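Local coordinates for protein catalase-3 (Neurospora crassa, PDB 4AJ9) that uses a heme cofactor to convert hydrogen peroxide into oxygen and water, and in this way probably protects the cell from peroxide damage, at residues C[143-148]-C[183-188]; C[287-292]-C[433-438]; C[291-296]-C[342-347]. All coordinates share one frame; numbering follows the deposited sequence.

Interaction 1: residues C[143-148]-C[183-188]; sequences FFIQDA and QPSALH. With HEM (protoporphyrin IX containing Fe), chain Y.
S185 reaches across to the backbone of F144: its OG donates to F144 O at 2.9 Å, lying in the carbonyl plane with a C=O...OG angle of 146°. The same hydroxyl accepts from a water, 2.6 Å from S185 OG, that in turn takes the backbone N-H of Q146, making OG both donor and acceptor. The side chain of F144 carries the apolar half of the contact. Its CB stands 4.1 Å from A186 CB. CG is anti to the carbonyl carbon (chi1 -66°), and this brings the ring alongside A186, where CD1 approaches A186 CB to 3.9 Å and meets A186 O at the ring edge, at 3.6 Å. Beyond it, CE1 is still 4.1 Å from A186 O. On the other flank of the ring, CD2 lies over the centre of the F143 ring, 4.1 Å above its plane. F143 belongs to the heme pocket of the catalase fold, and so does A148; both sit in the loop between strand 131-138 and helix 151-158. The face of F143 turned from F144 carries heme CAB, 3.6 Å above the plane and offset toward the rim, which makes F144 a second-shell residue between A186 and the pocket wall. Q146 lays CG against S185 CB, while its NE2 bonds to F438 O. A second water donates to both F143 O and S185 O.

Interaction 2: residues C[287-292]-C[433-438]; sequences GFDLLD and ELSATF
The ring of F438 and the carboxylate of D292 are stacked with their planes 11° apart. D292 CB sits over the centre of one ring face, 3.8 Å from the centroid, a CH-pi contact, and the rest of the side chain runs on above CD2 and CG. The ring edge is met differently: D289 OD2 lies near the ring plane, 3.7 Å from F438 CE1, and the D289 carboxylate is turned 78° to the ring. L291 O comes to 3.4 Å from F438 CZ at an oblique angle. The side chain of L291 touches that carbon too, through CB.

D289 OD2 is also the acceptor of the direct hydrogen bond between the segments. T437 OG1 donates to it at 2.6 Å, meeting the anti lone pair of D289 OD2, on the side away from OD1. OD2 has a second partner in R37 of a second subunit, a salt bridge that places this carboxylate at a subunit interface. A water joins both segments, accepting from D289 N and donating to the carboxylate oxygen D292 OD2 and to T437 O. D292 has further partners within its own loop: T294 OG1 donates to OD1, and K295 forms a salt bridge with OD2.

In D289, CG anti to the backbone N (chi1 -168°) carries the carboxylate on to T437 and the edge of the F438 ring. D289 O accepts from D292 N at 2.8 Å in a type I turn, and D289 OD1 accepts from L291 N at 3.0 Å. The arrangement is an Asx turn combined with a type I beta turn, docked on the short 3-10 segment 436-438 where the catalase region meets the catalase-related immune-responsive region.

Interaction 3: residues C[291-296]-C[342-347]; sequences LDPTKF and DPLLQG. With HEM (protoporphyrin IX containing Fe), chain Y.
D342, P293 and L291 bury the most surface here, and D342 does so as the N-cap of helix 343-360, the helix that also supplies Y352, by similarity the axial ligand of the heme iron. Its CG is anti to the backbone N (chi1 170°), which brings the carboxylate to the N-H groups of the first turn. OD1 accepts from L344 N at 2.7 Å, nearly along the C-O bond, and from L345 N at 3.0 Å, from above the carboxylate plane; OD2 is bonded to H212 ND1.

Around this cap the loop 291-296 closes without a direct hydrogen bond. L291 O lies 3.3 Å from D342 CG and takes a CA-H...O contact from D342 CA. P293 crosses the carboxylate, its CB 3.5 Å from D342 OD2. With an alanine in place of D342, L344 N and L345 N would probably lose their capping acceptor and H212 its mate, while a gap would be likely to open beside P293.

The proline is presented by an Asx turn, D292 OD1 accepting from T294 N, and its CG rests 3.7 Å from L344 CD2. The other branch of that leucine, CD1, touches the heme methyl CMC at 3.4 Å.

Overall arrangement
The three contacts form one cluster on the same side of the chain's centre: the centre of interaction 1 lies about 12 Å from that of interaction 2 and about 9 Å from that of interaction 3, and the latter two centres are about 9 Å apart. Interaction 1 closes before the others open; these start from a common stretch through L291 and D292, which reaches forward to helix 343-360 and to the loop ahead of helix 443-450. Interactions 1 and 3 both touch the heme and are linked by a probable backbone hydrogen bond from F143 N to P293 O. All three meet a second subunit, so heme pocket and tetramer interface share this loop cluster.

Interaction 1: residues C[143-148]-C[183-188]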
loop_
_atom_site.group_PDB
_atom_site.type_symbol
_atom_site.label_atom_id
_atom_site.label_comp_id
_atom_site.label_asym_id
_atom_site.label_seq_id
_atom_site.Cartn_x
_atom_site.Cartn_y
_atom_site.Cartn_z
ATOM N N PHE C 143 7.360 10.032 31.129
ATOM C CA PHE C 143 7.323 8.837 30.308
ATOM C C PHE C 143 8.321 7.772 30.774
ATOM O O PHE C 143 9.217 8.070 31.552
ATOM C CB PHE C 143 7.521 9.176 28.839
ATOM C CG PHE C 143 6.948 8.138 27.916
ATOM C CD1 PHE C 143 5.576 8.019 27.765
ATOM C CD2 PHE C 143 7.771 7.260 27.247
ATOM C CE1 PHE C 143 5.039 7.056 26.930
ATOM C CE2 PHE C 143 7.244 6.289 26.419
ATOM C CZ PHE C 143 5.874 6.181 26.262
ATOM N N PHE C 144 8.164 6.542 30.282
ATOM C CA PHE C 144 8.926 5.387 30.778
ATOM C C PHE C 144 10.418 5.414 30.489
ATOM O O PHE C 144 11.216 4.850 31.246
ATOM C CB PHE C 144 8.407 4.077 30.168
ATOM C CG PHE C 144 7.007 3.712 30.574
ATOM C CD1 PHE C 144 6.758 3.081 31.790
ATOM C CD2 PHE C 144 5.948 3.956 29.724
ATOM C CE1 PHE C 144 5.462 2.714 32.148
ATOM C CE2 PHE C 144 4.648 3.595 30.076
ATOM C CZ PHE C 144 4.408 2.973 31.282
ATOM N N ILE C 145 10.798 6.016 29.372
ATOM C CA ILE C 145 12.158 5.855 28.879
ATOM C C ILE C 145 12.725 7.199 28.490
ATOM O O ILE C 145 11.978 8.145 28.286
ATOM C CB ILE C 145 12.215 4.912 27.668
ATOM C CG1 ILE C 145 11.231 5.396 26.597
ATOM C CG2 ILE C 145 11.886 3.467 28.099
ATOM C CD1 ILE C 145 11.344 4.700 25.283
ATOM N N GLN C 146 14.048 7.267 28.395
ATOM C CA GLN C 146 14.752 8.544 28.257
ATOM C C GLN C 146 15.312 8.759 26.854
ATOM O O GLN C 146 15.850 9.810 26.551
ATOM C CB GLN C 146 15.891 8.625 29.280
ATOM C CG GLN C 146 15.434 8.439 30.719
ATOM C CD GLN C 146 16.573 8.504 31.713
ATOM O OE1 GLN C 146 17.542 7.747 31.615
ATOM N NE2 GLN C 146 16.463 9.411 32.683
ATOM N N ASP C 147 15.186 7.757 25.999
ATOM C CA ASP C 147 15.707 7.873 24.647
ATOM C C ASP C 147 14.740 7.163 23.691
ATOM O O ASP C 147 14.377 6.016 23.914
ATOM C CB ASP C 147 17.114 7.270 24.585
ATOM C CG ASP C 147 17.826 7.544 23.262
ATOM O OD1 ASP C 147 17.196 7.403 22.182
ATOM O OD2 ASP C 147 19.031 7.899 23.307
ATOM N N ALA C 148 14.330 7.864 22.637
ATOM C CA ALA C 148 13.345 7.360 21.689
ATOM C C ALA C 148 13.707 6.013 21.069
ATOM O O ALA C 148 12.830 5.266 20.646
ATOM C CB ALA C 148 13.123 8.385 20.590
ATOM N N GLN C 183 14.954 -1.931 33.221
ATOM C CA GLN C 183 15.119 -0.571 32.698
ATOM C C GLN C 183 14.492 0.418 33.679
ATOM O O GLN C 183 13.382 0.908 33.452
ATOM C CB GLN C 183 14.412 -0.463 31.335
ATOM C CG GLN C 183 14.654 0.842 30.575
ATOM C CD GLN C 183 16.080 0.942 30.096
ATOM O OE1 GLN C 183 16.396 0.567 28.962
ATOM N NE2 GLN C 183 16.966 1.416 30.972
ATOM N N PRO C 184 15.202 0.725 34.783
ATOM C CA PRO C 184 14.548 1.365 35.935
ATOM C C PRO C 184 13.995 2.766 35.688
ATOM O O PRO C 184 13.216 3.235 36.508
ATOM C CB PRO C 184 15.656 1.397 37.001
ATOM C CG PRO C 184 16.576 0.282 36.621
ATOM C CD PRO C 184 16.561 0.257 35.108
ATOM N N SER C 185 14.369 3.422 34.590
ATOM C CA SER C 185 13.804 4.734 34.317
ATOM C C SER C 185 12.280 4.599 34.260
ATOM O O SER C 185 11.554 5.542 34.558
ATOM C CB SER C 185 14.340 5.299 32.999
ATOM O OG SER C 185 13.966 4.467 31.916
ATOM N N ALA C 186 11.811 3.403 33.900
ATOM C CA ALA C 186 10.382 3.145 33.698
ATOM C C ALA C 186 9.588 3.202 34.997
ATOM O O ALA C 186 8.359 3.272 34.978
ATOM C CB ALA C 186 10.177 1.776 33.013
ATOM N N LEU C 187 10.278 3.196 36.133
ATOM C CA LEU C 187 9.569 3.058 37.407
ATOM C C LEU C 187 8.661 4.244 37.714
ATOM O O LEU C 187 7.640 4.103 38.408
ATOM C CB LEU C 187 10.548 2.816 38.557
ATOM C CG LEU C 187 11.265 1.470 38.460
ATOM C CD1 LEU C 187 12.453 1.436 39.405
ATOM C CD2 LEU C 187 10.305 0.303 38.729
ATOM N N HIS C 188 9.005 5.414 37.197
ATOM C CA HIS C 188 8.227 6.596 37.553
ATOM C C HIS C 188 6.866 6.532 36.883
ATOM O O HIS C 188 5.829 6.569 37.554
ATOM C CB HIS C 188 8.970 7.901 37.227
ATOM C CG HIS C 188 8.358 9.119 37.862
ATOM N ND1 HIS C 188 8.832 10.396 37.638
ATOM C CD2 HIS C 188 7.306 9.252 38.707
ATOM C CE1 HIS C 188 8.095 11.261 38.315
ATOM N NE2 HIS C 188 7.160 10.593 38.969
HETATM C CHA HEM Y . 0.808 7.708 19.144
HETATM C CHB HEM Y . 1.761 10.248 23.185
HETATM C CHC HEM Y . 6.327 8.634 23.072
HETATM C CHD HEM Y . 5.591 6.860 18.625
HETATM C C1A HEM Y . 0.642 8.499 20.267
HETATM C C2A HEM Y . -0.600 9.113 20.723
HETATM C C3A HEM Y . -0.333 9.800 21.848
HETATM C C4A HEM Y . 1.083 9.665 22.129
HETATM C CMA HEM Y . -1.325 10.621 22.706
HETATM C CAA HEM Y . -1.986 8.940 20.044
HETATM C CBA HEM Y . -2.340 10.134 19.163
HETATM C CGA HEM Y . -3.736 9.934 18.633
HETATM O O1A HEM Y . -3.888 9.661 17.417
HETATM O O2A HEM Y . -4.705 10.038 19.432
HETATM C C1B HEM Y . 3.101 10.080 23.477
HETATM C C2B HEM Y . 3.839 10.771 24.519
HETATM C C3B HEM Y . 5.100 10.310 24.507
HETATM C C4B HEM Y . 5.200 9.337 23.437
HETATM C CMB HEM Y . 3.193 11.819 25.454
HETATM C CAB HEM Y . 6.303 10.735 25.384
HETATM C CBB HEM Y . 6.350 11.955 25.932
HETATM C C1C HEM Y . 6.535 8.094 21.826
HETATM C C2C HEM Y . 7.824 7.750 21.244
HETATM C C3C HEM Y . 7.594 7.244 20.030
HETATM C C4C HEM Y . 6.176 7.294 19.783
HETATM C CMC HEM Y . 9.188 7.896 21.944
HETATM C CAC HEM Y . 8.609 6.769 18.982
HETATM C CBC HEM Y . 9.799 7.369 18.908
HETATM C C1D HEM Y . 4.255 6.903 18.352
HETATM C C2D HEM Y . 3.669 6.430 17.124
HETATM C C3D HEM Y . 2.179 6.692 17.287
HETATM C C4D HEM Y . 2.016 7.303 18.587
HETATM C CMD HEM Y . 4.416 5.800 15.930
HETATM C CAD HEM Y . 1.075 6.387 16.261
HETATM C CBD HEM Y . 0.811 7.681 15.499
HETATM C CGD HEM Y . -0.177 7.419 14.394
HETATM O O1D HEM Y . -0.819 8.394 13.934
HETATM O O2D HEM Y . -0.341 6.236 14.000
HETATM N NA HEM Y . 1.640 8.864 21.148
HETATM N NB HEM Y . 3.964 9.224 22.841
HETATM N NC HEM Y . 5.555 7.804 20.901
HETATM N ND HEM Y . 3.266 7.412 19.183
HETATM FE FE HEM Y . 3.605 8.429 20.992
HETATM O O HOH W 1 9.297 6.794 34.128
HETATM O O HOH W 2 15.208 4.721 29.617
#

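Interaction 2: residues C[287-292]-C[433-438]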
loop_
_atom_site.group_PDB
_atom_site.type_symbol
_atom_site.label_atom_id
_atom_site.label_comp_id
_atom_site.label_asym_id
_atom_site.label_seq_id
_atom_site.Cartn_x
_atom_site.Cartn_y
_atom_site.Cartn_z
ATOM N N GLY C 287 17.180 19.958 40.554
ATOM C CA GLY C 287 17.439 18.637 41.099
ATOM C C GLY C 287 17.407 17.539 40.047
ATOM O O GLY C 287 17.489 16.349 40.364
ATOM N N PHE C 288 17.278 17.946 38.793
ATOM C CA PHE C 288 17.249 17.020 37.659
ATOM C C PHE C 288 17.436 17.827 36.375
ATOM O O PHE C 288 17.506 19.044 36.415
ATOM C CB PHE C 288 15.920 16.260 37.603
ATOM C CG PHE C 288 14.726 17.131 37.290
ATOM C CD1 PHE C 288 14.053 17.804 38.301
ATOM C CD2 PHE C 288 14.269 17.262 35.986
ATOM C CE1 PHE C 288 12.955 18.602 38.024
ATOM C CE2 PHE C 288 13.170 18.058 35.697
ATOM C CZ PHE C 288 12.510 18.732 36.716
ATOM N N ASP C 289 17.500 17.139 35.242
ATOM C CA ASP C 289 17.732 17.786 33.957
ATOM C C ASP C 289 16.404 17.920 33.220
ATOM O O ASP C 289 15.713 16.925 32.988
ATOM C CB ASP C 289 18.717 16.938 33.144
ATOM C CG ASP C 289 19.249 17.657 31.915
ATOM O OD1 ASP C 289 18.512 18.468 31.321
ATOM O OD2 ASP C 289 20.414 17.393 31.546
ATOM N N LEU C 290 16.037 19.146 32.851
ATOM C CA LEU C 290 14.735 19.375 32.217
ATOM C C LEU C 290 14.621 18.778 30.808
ATOM O O LEU C 290 13.555 18.816 30.192
ATOM C CB LEU C 290 14.355 20.862 32.245
ATOM C CG LEU C 290 13.553 21.241 33.493
ATOM C CD1 LEU C 290 13.604 22.751 33.786
ATOM C CD2 LEU C 290 12.118 20.759 33.337
ATOM N N LEU C 291 15.710 18.201 30.314
ATOM C CA LEU C 291 15.676 17.480 29.046
ATOM C C LEU C 291 15.261 16.020 29.275
ATOM O O LEU C 291 15.086 15.265 28.326
ATOM C CB LEU C 291 17.040 17.532 28.353
ATOM C CG LEU C 291 17.608 18.893 27.936
ATOM C CD1 LEU C 291 18.980 18.699 27.284
ATOM C CD2 LEU C 291 16.669 19.640 26.996
ATOM N N ASP C 292 15.090 15.649 30.542
ATOM C CA ASP C 292 14.790 14.282 30.954
ATOM C C ASP C 292 13.278 14.092 31.117
ATOM O O ASP C 292 12.683 14.592 32.072
ATOM C CB ASP C 292 15.501 13.979 32.285
ATOM C CG ASP C 292 15.307 12.545 32.758
ATOM O OD1 ASP C 292 14.414 11.830 32.238
ATOM O OD2 ASP C 292 16.048 12.132 33.681
ATOM N N GLU C 433 25.377 8.051 23.821
ATOM C CA GLU C 433 25.311 7.985 25.264
ATOM C C GLU C 433 24.140 8.824 25.748
ATOM O O GLU C 433 23.460 9.466 24.955
ATOM C CB GLU C 433 26.622 8.500 25.863
ATOM C CG GLU C 433 27.811 7.655 25.467
ATOM C CD GLU C 433 29.129 8.189 25.996
ATOM O OE1 GLU C 433 29.152 9.327 26.512
ATOM O OE2 GLU C 433 30.139 7.462 25.894
ATOM N N LEU C 434 23.904 8.800 27.054
ATOM C CA LEU C 434 22.953 9.704 27.691
ATOM C C LEU C 434 23.694 10.479 28.766
ATOM O O LEU C 434 24.562 9.926 29.448
ATOM C CB LEU C 434 21.807 8.911 28.338
ATOM C CG LEU C 434 20.651 8.456 27.446
ATOM C CD1 LEU C 434 19.655 7.605 28.243
ATOM C CD2 LEU C 434 19.949 9.660 26.794
ATOM N N SER C 435 23.353 11.752 28.914
ATOM C CA SER C 435 23.930 12.595 29.950
ATOM C C SER C 435 23.826 11.940 31.323
ATOM O O SER C 435 22.775 11.413 31.683
ATOM C CB SER C 435 23.189 13.929 29.987
ATOM O OG SER C 435 23.764 14.797 30.941
ATOM N N ALA C 436 24.907 11.993 32.094
ATOM C CA ALA C 436 24.896 11.468 33.452
ATOM C C ALA C 436 23.831 12.173 34.300
ATOM O O ALA C 436 23.414 11.650 35.332
ATOM C CB ALA C 436 26.274 11.591 34.096
ATOM N N THR C 437 23.384 13.347 33.853
ATOM C CA THR C 437 22.342 14.096 34.562
ATOM C C THR C 437 21.006 13.350 34.563
ATOM O O THR C 437 20.082 13.723 35.287
ATOM C CB THR C 437 22.118 15.515 33.960
ATOM O OG1 THR C 437 21.754 15.413 32.573
ATOM C CG2 THR C 437 23.373 16.366 34.088
ATOM N N PHE C 438 20.917 12.300 33.746
ATOM C CA PHE C 438 19.693 11.520 33.582
ATOM C C PHE C 438 19.668 10.327 34.547
ATOM O O PHE C 438 18.686 9.588 34.592
ATOM C CB PHE C 438 19.591 10.998 32.128
ATOM C CG PHE C 438 19.034 12.002 31.130
ATOM C CD1 PHE C 438 19.391 13.346 31.177
ATOM C CD2 PHE C 438 18.160 11.586 30.128
ATOM C CE1 PHE C 438 18.879 14.256 30.253
ATOM C CE2 PHE C 438 17.644 12.488 29.202
ATOM C CZ PHE C 438 17.999 13.826 29.260
HETATM O O HOH W 3 17.422 14.224 35.004
#

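Interaction 3: residues C[291-296]-C[342-347]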
loop_
_atom_site.group_PDB
_atom_site.type_symbol
_atom_site.label_atom_id
_atom_site.label_comp_id
_atom_site.label_asym_id
_atom_site.label_seq_id
_atom_site.Cartn_x
_atom_site.Cartn_y
_atom_site.Cartn_z
ATOM N N LEU C 291 15.710 18.201 30.314
ATOM C CA LEU C 291 15.676 17.480 29.046
ATOM C C LEU C 291 15.261 16.020 29.275
ATOM O O LEU C 291 15.086 15.265 28.326
ATOM C CB LEU C 291 17.040 17.532 28.353
ATOM C CG LEU C 291 17.608 18.893 27.936
ATOM C CD1 LEU C 291 18.980 18.699 27.284
ATOM C CD2 LEU C 291 16.669 19.640 26.996
ATOM N N ASP C 292 15.090 15.649 30.542
ATOM C CA ASP C 292 14.790 14.282 30.954
ATOM C C ASP C 292 13.278 14.092 31.117
ATOM O O ASP C 292 12.683 14.592 32.072
ATOM C CB ASP C 292 15.501 13.979 32.285
ATOM C CG ASP C 292 15.307 12.545 32.758
ATOM O OD1 ASP C 292 14.414 11.830 32.238
ATOM O OD2 ASP C 292 16.048 12.132 33.681
ATOM N N PRO C 293 12.663 13.326 30.201
ATOM C CA PRO C 293 11.209 13.136 30.176
ATOM C C PRO C 293 10.698 12.194 31.267
ATOM O O PRO C 293 9.480 11.965 31.358
ATOM C CB PRO C 293 10.975 12.510 28.794
ATOM C CG PRO C 293 12.219 11.715 28.550
ATOM C CD PRO C 293 13.345 12.523 29.171
ATOM N N THR C 294 11.602 11.640 32.071
ATOM C CA THR C 294 11.180 10.790 33.179
ATOM C C THR C 294 10.991 11.615 34.444
ATOM O O THR C 294 10.742 11.061 35.506
ATOM C CB THR C 294 12.195 9.638 33.467
ATOM O OG1 THR C 294 13.431 10.185 33.948
ATOM C CG2 THR C 294 12.468 8.814 32.185
ATOM N N LYS C 295 11.118 12.935 34.323
ATOM C CA LYS C 295 11.010 13.828 35.471
ATOM C C LYS C 295 9.942 14.881 35.201
ATOM O O LYS C 295 9.776 15.313 34.062
ATOM C CB LYS C 295 12.340 14.539 35.733
ATOM C CG LYS C 295 13.574 13.641 35.806
ATOM C CD LYS C 295 13.726 12.997 37.170
ATOM C CE LYS C 295 15.052 12.239 37.277
ATOM N NZ LYS C 295 15.221 11.234 36.190
ATOM N N PHE C 296 9.210 15.275 36.241
ATOM C CA PHE C 296 8.357 16.461 36.167
ATOM C C PHE C 296 8.891 17.579 37.065
ATOM O O PHE C 296 9.709 17.334 37.941
ATOM C CB PHE C 296 6.874 16.154 36.464
ATOM C CG PHE C 296 6.591 15.731 37.886
ATOM C CD1 PHE C 296 6.372 16.679 38.878
ATOM C CD2 PHE C 296 6.520 14.388 38.223
ATOM C CE1 PHE C 296 6.109 16.292 40.181
ATOM C CE2 PHE C 296 6.263 13.989 39.519
ATOM C CZ PHE C 296 6.056 14.940 40.506
ATOM N N ASP C 342 15.626 16.913 24.243
ATOM C CA ASP C 342 15.099 15.766 24.966
ATOM C C ASP C 342 15.175 14.586 23.998
ATOM O O ASP C 342 14.498 14.586 22.976
ATOM C CB ASP C 342 13.661 16.100 25.364
ATOM C CG ASP C 342 12.885 14.922 25.918
ATOM O OD1 ASP C 342 13.065 13.761 25.466
ATOM O OD2 ASP C 342 12.051 15.183 26.809
ATOM N N PRO C 343 16.039 13.600 24.289
ATOM C CA PRO C 343 16.272 12.509 23.331
ATOM C C PRO C 343 15.026 11.672 23.043
ATOM O O PRO C 343 14.993 10.928 22.069
ATOM C CB PRO C 343 17.330 11.646 24.028
ATOM C CG PRO C 343 18.003 12.575 24.999
ATOM C CD PRO C 343 16.915 13.487 25.473
ATOM N N LEU C 344 14.006 11.786 23.881
ATOM C CA LEU C 344 12.786 11.043 23.620
ATOM C C LEU C 344 11.957 11.817 22.607
ATOM O O LEU C 344 11.488 11.268 21.623
ATOM C CB LEU C 344 12.010 10.807 24.914
ATOM C CG LEU C 344 10.766 9.927 24.805
ATOM C CD1 LEU C 344 11.154 8.471 24.598
ATOM C CD2 LEU C 344 9.919 10.111 26.070
ATOM N N LEU C 345 11.796 13.113 22.851
ATOM C CA LEU C 345 11.087 13.975 21.921
ATOM C C LEU C 345 11.754 13.920 20.554
ATOM O O LEU C 345 11.090 13.818 19.519
ATOM C CB LEU C 345 11.103 15.410 22.434
ATOM C CG LEU C 345 10.761 16.466 21.392
ATOM C CD1 LEU C 345 9.319 16.307 20.958
ATOM C CD2 LEU C 345 10.991 17.845 21.997
ATOM N N GLN C 346 13.080 13.994 20.564
ATOM C CA GLN C 346 13.875 13.982 19.335
ATOM C C GLN C 346 13.490 12.878 18.343
ATOM O O GLN C 346 13.302 13.133 17.141
ATOM C CB GLN C 346 15.368 13.914 19.688
ATOM C CG GLN C 346 15.875 15.189 20.341
ATOM C CD GLN C 346 16.180 16.283 19.316
ATOM O OE1 GLN C 346 16.877 16.043 18.330
ATOM N NE2 GLN C 346 15.669 17.489 19.557
ATOM N N GLY C 347 13.374 11.651 18.836
ATOM C CA GLY C 347 13.022 10.534 17.982
ATOM C C GLY C 347 11.548 10.481 17.603
ATOM O O GLY C 347 11.189 9.943 16.547
HETATM C CHA HEM Y . 0.808 7.708 19.144
HETATM C CHB HEM Y . 1.761 10.248 23.185
HETATM C CHC HEM Y . 6.327 8.634 23.072
HETATM C CHD HEM Y . 5.591 6.860 18.625
HETATM C C1A HEM Y . 0.642 8.499 20.267
HETATM C C2A HEM Y . -0.600 9.113 20.723
HETATM C C3A HEM Y . -0.333 9.800 21.848
HETATM C C4A HEM Y . 1.083 9.665 22.129
HETATM C CMA HEM Y . -1.325 10.621 22.706
HETATM C CAA HEM Y . -1.986 8.940 20.044
HETATM C CBA HEM Y . -2.340 10.134 19.163
HETATM C CGA HEM Y . -3.736 9.934 18.633
HETATM O O1A HEM Y . -3.888 9.661 17.417
HETATM O O2A HEM Y . -4.705 10.038 19.432
HETATM C C1B HEM Y . 3.101 10.080 23.477
HETATM C C2B HEM Y . 3.839 10.771 24.519
HETATM C C3B HEM Y . 5.100 10.310 24.507
HETATM C C4B HEM Y . 5.200 9.337 23.437
HETATM C CMB HEM Y . 3.193 11.819 25.454
HETATM C CAB HEM Y . 6.303 10.735 25.384
HETATM C CBB HEM Y . 6.350 11.955 25.932
HETATM C C1C HEM Y . 6.535 8.094 21.826
HETATM C C2C HEM Y . 7.824 7.750 21.244
HETATM C C3C HEM Y . 7.594 7.244 20.030
HETATM C C4C HEM Y . 6.176 7.294 19.783
HETATM C CMC HEM Y . 9.188 7.896 21.944
HETATM C CAC HEM Y . 8.609 6.769 18.982
HETATM C CBC HEM Y . 9.799 7.369 18.908
HETATM C C1D HEM Y . 4.255 6.903 18.352
HETATM C C2D HEM Y . 3.669 6.430 17.124
HETATM C C3D HEM Y . 2.179 6.692 17.287
HETATM C C4D HEM Y . 2.016 7.303 18.587
HETATM C CMD HEM Y . 4.416 5.800 15.930
HETATM C CAD HEM Y . 1.075 6.387 16.261
HETATM C CBD HEM Y . 0.811 7.681 15.499
HETATM C CGD HEM Y . -0.177 7.419 14.394
HETATM O O1D HEM Y . -0.819 8.394 13.934
HETATM O O2D HEM Y . -0.341 6.236 14.000
HETATM N NA HEM Y . 1.640 8.864 21.148
HETATM N NB HEM Y . 3.964 9.224 22.841
HETATM N NC HEM Y . 5.555 7.804 20.901
HETATM N ND HEM Y . 3.266 7.412 19.183
HETATM FE FE HEM Y . 3.605 8.429 20.992
#